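Local coordinates for putative peptidoglycan-binding/hydrolysing protein (Peptoclostridium difficile, PDB 5TV7) that probably binds peptidoglycan and may take part in its hydrolysis, and holds glutamine hydroxamate in a pocket of the crystallised protein, at residues A[30-33]-A[34-37]; A[36-39]-A[40-43]. One frame throughout, in Å; residues are numbered along the deposited sequence.

Contact 1. Residues A[30-33]-A[34-37]; sequences IYTY and ENAP
Tyr31, near the end of strand 26-32, packs against the turn that follows and meets it atom by atom. Its CB lies 3.7 Å from the CB of Ala36, an apolar contact across the turn, where Tyr31 and Ala36 are nearest neighbours in backbone register. CG and CD1 then run past Ala36 CA, and CD1 also comes to 3.8 Å from the backbone O of Asn35. The whole six-membered ring is next used as a platform: Pro37 CD sits 3.7 Å above its centroid, only 1° off the ring normal, a CH-pi contact centred on one face. A chi1 of -67°, which puts CG opposite the carbonyl carbon, sets the ring with one face against Pro37 CD. The tip, OH, leaves the turn and hydrogen-bonds to Glu72.

Between Tyr31 and Pro37 the chain reverses in an ST motif built on a type I beta-turn of Thr32 to Asn35. Thr32 OG1 accepts the N-H of Asn35, with N and OG1 3.2 Å apart. The carbonyl O of Thr32 weakly receives two N-H groups, from Asn35 and from Ala36, and Ala36 N lies 2.7 Å from Thr32 O. With chi1 at 56°, OG1 lies between the backbone N and carbonyl carbon of Thr32, facing the turn. The side chains of Thr32 and Asn35 run alongside each other, and OG1 makes a weak hydrogen bond of 2.8 Å to Asn35 OD1. Glu34 CG passes 3.6 Å from the same hydroxyl oxygen.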
loop_
_atom_site.group_PDB
_atom_site.type_symbol
_atom_site.label_atom_id
_atom_site.label_comp_id
_atom_site.label_asym_id
_atom_site.label_seq_id
_atom_site.Cartn_x
_atom_site.Cartn_y
_atom_site.Cartn_z
ATOM N N ILE A 30 -1.859 -1.392 12.699
ATOM C CA ILE A 30 -1.112 -0.173 12.434
ATOM C C ILE A 30 -0.171 0.031 13.605
ATOM O O ILE A 30 -0.589 -0.009 14.761
ATOM C CB ILE A 30 -2.023 1.072 12.326
ATOM C CG1 ILE A 30 -3.069 0.889 11.222
ATOM C CG2 ILE A 30 -1.186 2.325 12.057
ATOM C CD1 ILE A 30 -4.079 2.024 11.149
ATOM N N TYR A 31 1.100 0.240 13.294
ATOM C CA TYR A 31 2.134 0.480 14.284
ATOM C C TYR A 31 2.827 1.780 13.958
ATOM O O TYR A 31 2.777 2.252 12.823
ATOM C CB TYR A 31 3.211 -0.610 14.203
ATOM C CG TYR A 31 2.761 -1.989 14.593
ATOM C CD1 TYR A 31 2.781 -2.388 15.930
ATOM C CD2 TYR A 31 2.332 -2.908 13.633
ATOM C CE1 TYR A 31 2.378 -3.658 16.302
ATOM C CE2 TYR A 31 1.926 -4.181 14.000
ATOM C CZ TYR A 31 1.947 -4.546 15.334
ATOM O OH TYR A 31 1.545 -5.797 15.720
ATOM N N THR A 32 3.461 2.363 14.963
ATOM C CA THR A 32 4.321 3.504 14.751
ATOM C C THR A 32 5.685 2.846 14.554
ATOM O O THR A 32 5.898 1.705 15.001
ATOM C CB THR A 32 4.364 4.448 15.960
ATOM O OG1 THR A 32 4.772 3.716 17.117
ATOM C CG2 THR A 32 2.991 5.073 16.210
ATOM N N TYR A 33 6.599 3.548 13.889
ATOM C CA TYR A 33 7.936 3.017 13.648
ATOM C C TYR A 33 8.607 2.561 14.954
ATOM O O TYR A 33 9.187 1.477 15.006
ATOM C CB TYR A 33 8.790 4.048 12.897
ATOM C CG TYR A 33 10.233 3.649 12.679
ATOM C CD1 TYR A 33 10.558 2.512 11.944
ATOM C CD2 TYR A 33 11.277 4.439 13.166
ATOM C CE1 TYR A 33 11.880 2.152 11.729
ATOM C CE2 TYR A 33 12.604 4.088 12.959
ATOM C CZ TYR A 33 12.901 2.947 12.238
ATOM O OH TYR A 33 14.214 2.601 12.026
ATOM N N GLU A 34 8.490 3.360 16.011
ATOM C CA GLU A 34 9.099 2.974 17.290
ATOM C C GLU A 34 8.414 1.758 17.943
ATOM O O GLU A 34 9.077 0.974 18.616
ATOM C CB GLU A 34 9.192 4.157 18.263
ATOM C CG GLU A 34 7.878 4.816 18.647
ATOM C CD GLU A 34 8.056 5.895 19.706
ATOM O OE1 GLU A 34 9.169 6.023 20.269
ATOM O OE2 GLU A 34 7.074 6.612 19.988
ATOM N N ASN A 35 7.111 1.585 17.721
ATOM C CA ASN A 35 6.375 0.437 18.297
ATOM C C ASN A 35 6.354 -0.807 17.412
ATOM O O ASN A 35 6.054 -1.899 17.894
ATOM C CB ASN A 35 4.919 0.816 18.600
ATOM C CG ASN A 35 4.794 1.882 19.670
ATOM O OD1 ASN A 35 3.888 2.712 19.622
ATOM N ND2 ASN A 35 5.705 1.872 20.635
ATOM N N ALA A 36 6.658 -0.643 16.126
ATOM C CA ALA A 36 6.582 -1.756 15.174
ATOM C C ALA A 36 7.512 -2.916 15.508
ATOM O O ALA A 36 8.555 -2.713 16.131
ATOM C CB ALA A 36 6.866 -1.265 13.756
ATOM N N PRO A 37 7.128 -4.147 15.098
ATOM C CA PRO A 37 8.028 -5.283 15.303
ATOM C C PRO A 37 9.346 -4.994 14.594
ATOM O O PRO A 37 9.354 -4.299 13.568
ATOM C CB PRO A 37 7.290 -6.454 14.642
ATOM C CG PRO A 37 5.855 -6.054 14.631
ATOM C CD PRO A 37 5.839 -4.561 14.506
#

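Contact 2. Residues A[36-39]-A[40-43]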
loop_
_atom_site.group_PDB
_atom_site.type_symbol
_atom_site.label_atom_id
_atom_site.label_comp_id
_atom_site.label_asym_id
_atom_site.label_seq_id
_atom_site.Cartn_x
_atom_site.Cartn_y
_atom_site.Cartn_z
ATOM N N ALA A 36 6.658 -0.643 16.126
ATOM C CA ALA A 36 6.582 -1.756 15.174
ATOM C C ALA A 36 7.512 -2.916 15.508
ATOM O O ALA A 36 8.555 -2.713 16.131
ATOM C CB ALA A 36 6.866 -1.265 13.756
ATOM N N PRO A 37 7.128 -4.147 15.098
ATOM C CA PRO A 37 8.028 -5.283 15.303
ATOM C C PRO A 37 9.346 -4.994 14.594
ATOM O O PRO A 37 9.354 -4.299 13.568
ATOM C CB PRO A 37 7.290 -6.454 14.642
ATOM C CG PRO A 37 5.855 -6.054 14.631
ATOM C CD PRO A 37 5.839 -4.561 14.506
ATOM N N GLN A 38 10.443 -5.526 15.121
ATOM C CA GLN A 38 11.765 -5.242 14.572
ATOM C C GLN A 38 11.924 -5.580 13.088
ATOM O O GLN A 38 12.596 -4.857 12.362
ATOM C CB GLN A 38 12.860 -5.938 15.388
ATOM C CG GLN A 38 14.260 -5.454 15.046
ATOM C CD GLN A 38 14.433 -3.954 15.247
ATOM O OE1 GLN A 38 13.826 -3.359 16.138
ATOM N NE2 GLN A 38 15.273 -3.339 14.422
ATOM N N GLU A 39 11.318 -6.675 12.647
ATOM C CA GLU A 39 11.378 -7.069 11.238
ATOM C C GLU A 39 10.715 -5.999 10.347
ATOM O O GLU A 39 11.154 -5.744 9.216
ATOM C CB GLU A 39 10.724 -8.435 11.054
ATOM C CG GLU A 39 10.792 -8.975 9.638
ATOM C CD GLU A 39 10.427 -10.447 9.541
ATOM O OE1 GLU A 39 10.495 -11.166 10.570
ATOM O OE2 GLU A 39 10.095 -10.894 8.418
ATOM N N ILE A 40 9.676 -5.368 10.889
ATOM C CA ILE A 40 8.969 -4.282 10.219
ATOM C C ILE A 40 9.817 -3.002 10.305
ATOM O O ILE A 40 9.880 -2.239 9.348
ATOM C CB ILE A 40 7.556 -4.083 10.827
ATOM C CG1 ILE A 40 6.731 -5.373 10.687
ATOM C CG2 ILE A 40 6.830 -2.912 10.182
ATOM C CD1 ILE A 40 6.567 -5.880 9.260
ATOM N N ARG A 41 10.477 -2.776 11.442
ATOM C CA ARG A 41 11.348 -1.601 11.585
ATOM C C ARG A 41 12.502 -1.626 10.591
ATOM O O ARG A 41 12.841 -0.600 10.012
ATOM C CB ARG A 41 11.909 -1.487 12.999
ATOM C CG ARG A 41 10.921 -0.971 14.030
ATOM C CD ARG A 41 11.533 -0.941 15.425
ATOM N NE ARG A 41 12.833 -0.257 15.463
ATOM C CZ ARG A 41 13.018 1.065 15.548
ATOM N NH1 ARG A 41 14.257 1.560 15.580
ATOM N NH2 ARG A 41 11.986 1.902 15.600
ATOM N N ASP A 42 13.096 -2.799 10.397
ATOM C CA ASP A 42 14.222 -2.952 9.465
ATOM C C ASP A 42 13.783 -2.762 8.023
ATOM O O ASP A 42 14.514 -2.195 7.218
ATOM C CB ASP A 42 14.875 -4.325 9.627
ATOM C CG ASP A 42 15.483 -4.522 11.006
ATOM O OD1 ASP A 42 15.994 -3.534 11.591
ATOM O OD2 ASP A 42 15.458 -5.672 11.500
ATOM N N GLU A 43 12.585 -3.242 7.708
ATOM C CA GLU A 43 12.045 -3.111 6.364
ATOM C C GLU A 43 11.807 -1.614 6.073
ATOM O O GLU A 43 12.160 -1.123 5.002
ATOM C CB GLU A 43 10.751 -3.923 6.235
ATOM C CG GLU A 43 10.294 -4.143 4.801
ATOM C CD GLU A 43 8.916 -4.797 4.686
ATOM O OE1 GLU A 43 8.314 -5.180 5.719
ATOM O OE2 GLU A 43 8.427 -4.919 3.541
#
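Gln38 uses the two ends of its amide on two residues of the next helical turn. Gln38 NE2 donates to Asp42 OD1 at 2.9 Å, meeting that oxygen from above the carboxylate plane; the amide and carboxylate planes are 64° apart. Gln38 OE1 takes the N-H of Arg41 NE at 3.3 Å, a weak bond at the edge of the guanidinium group, and also lies 3.4 Å from Arg41 CD. The bend that makes this possible is at chi2 of Gln38 (58°), which folds the amide back along the helix instead of letting it run outward. The bond to Asp42, with weaker help from Arg41 NE, probably limits rotation of the amide.

These side chains stand on the first turn of helix 38-46, with Pro37 as N-cap residue. Pro37 O receives the N-H of Arg41 at an N to O distance of 2.8 Å, in the carbonyl plane, and more weakly that of Ile40. The i to i+4 pattern continues from Asp42 N to Gln38 O and from Glu43 N to Glu39 O, the last at 3.3 Å with the donor well above the carbonyl plane.

Away from Gln38, Ile40 packs its two branches on the residues leading into the helix: Ile40 CG2 is 3.9 Å from Ala36 CB, and CG1, lying alongside the proline ring, is 4.0 Å from Pro37 CD. Ile40 also touches Ile61 and Val63 of strand 60-64 and Leu69. The far end of Arg41 is positioned by Tyr33, whose carbonyl O accepts NH2 and whose ring makes a cation-pi contact, while Glu43 OE2 forms a salt bridge with Lys141.

Contact 2 begins on Ala36 and Pro37, where contact 1 ends, and the centres of the two are about 8 Å apart. The first turns the chain out of strand 26-32, which lies between strands 60-64 and 78-87 in a five-stranded antiparallel sheet; the second is the opening of helix 38-46. They also meet directly, since the guanidinium of Arg41 reaches back to the turn of contact 1. Both belong to a putative peptidoglycan-binding domain, and the centre of each is about 16 Å from the centre of the chain; together they build a compact strand-to-helix connection.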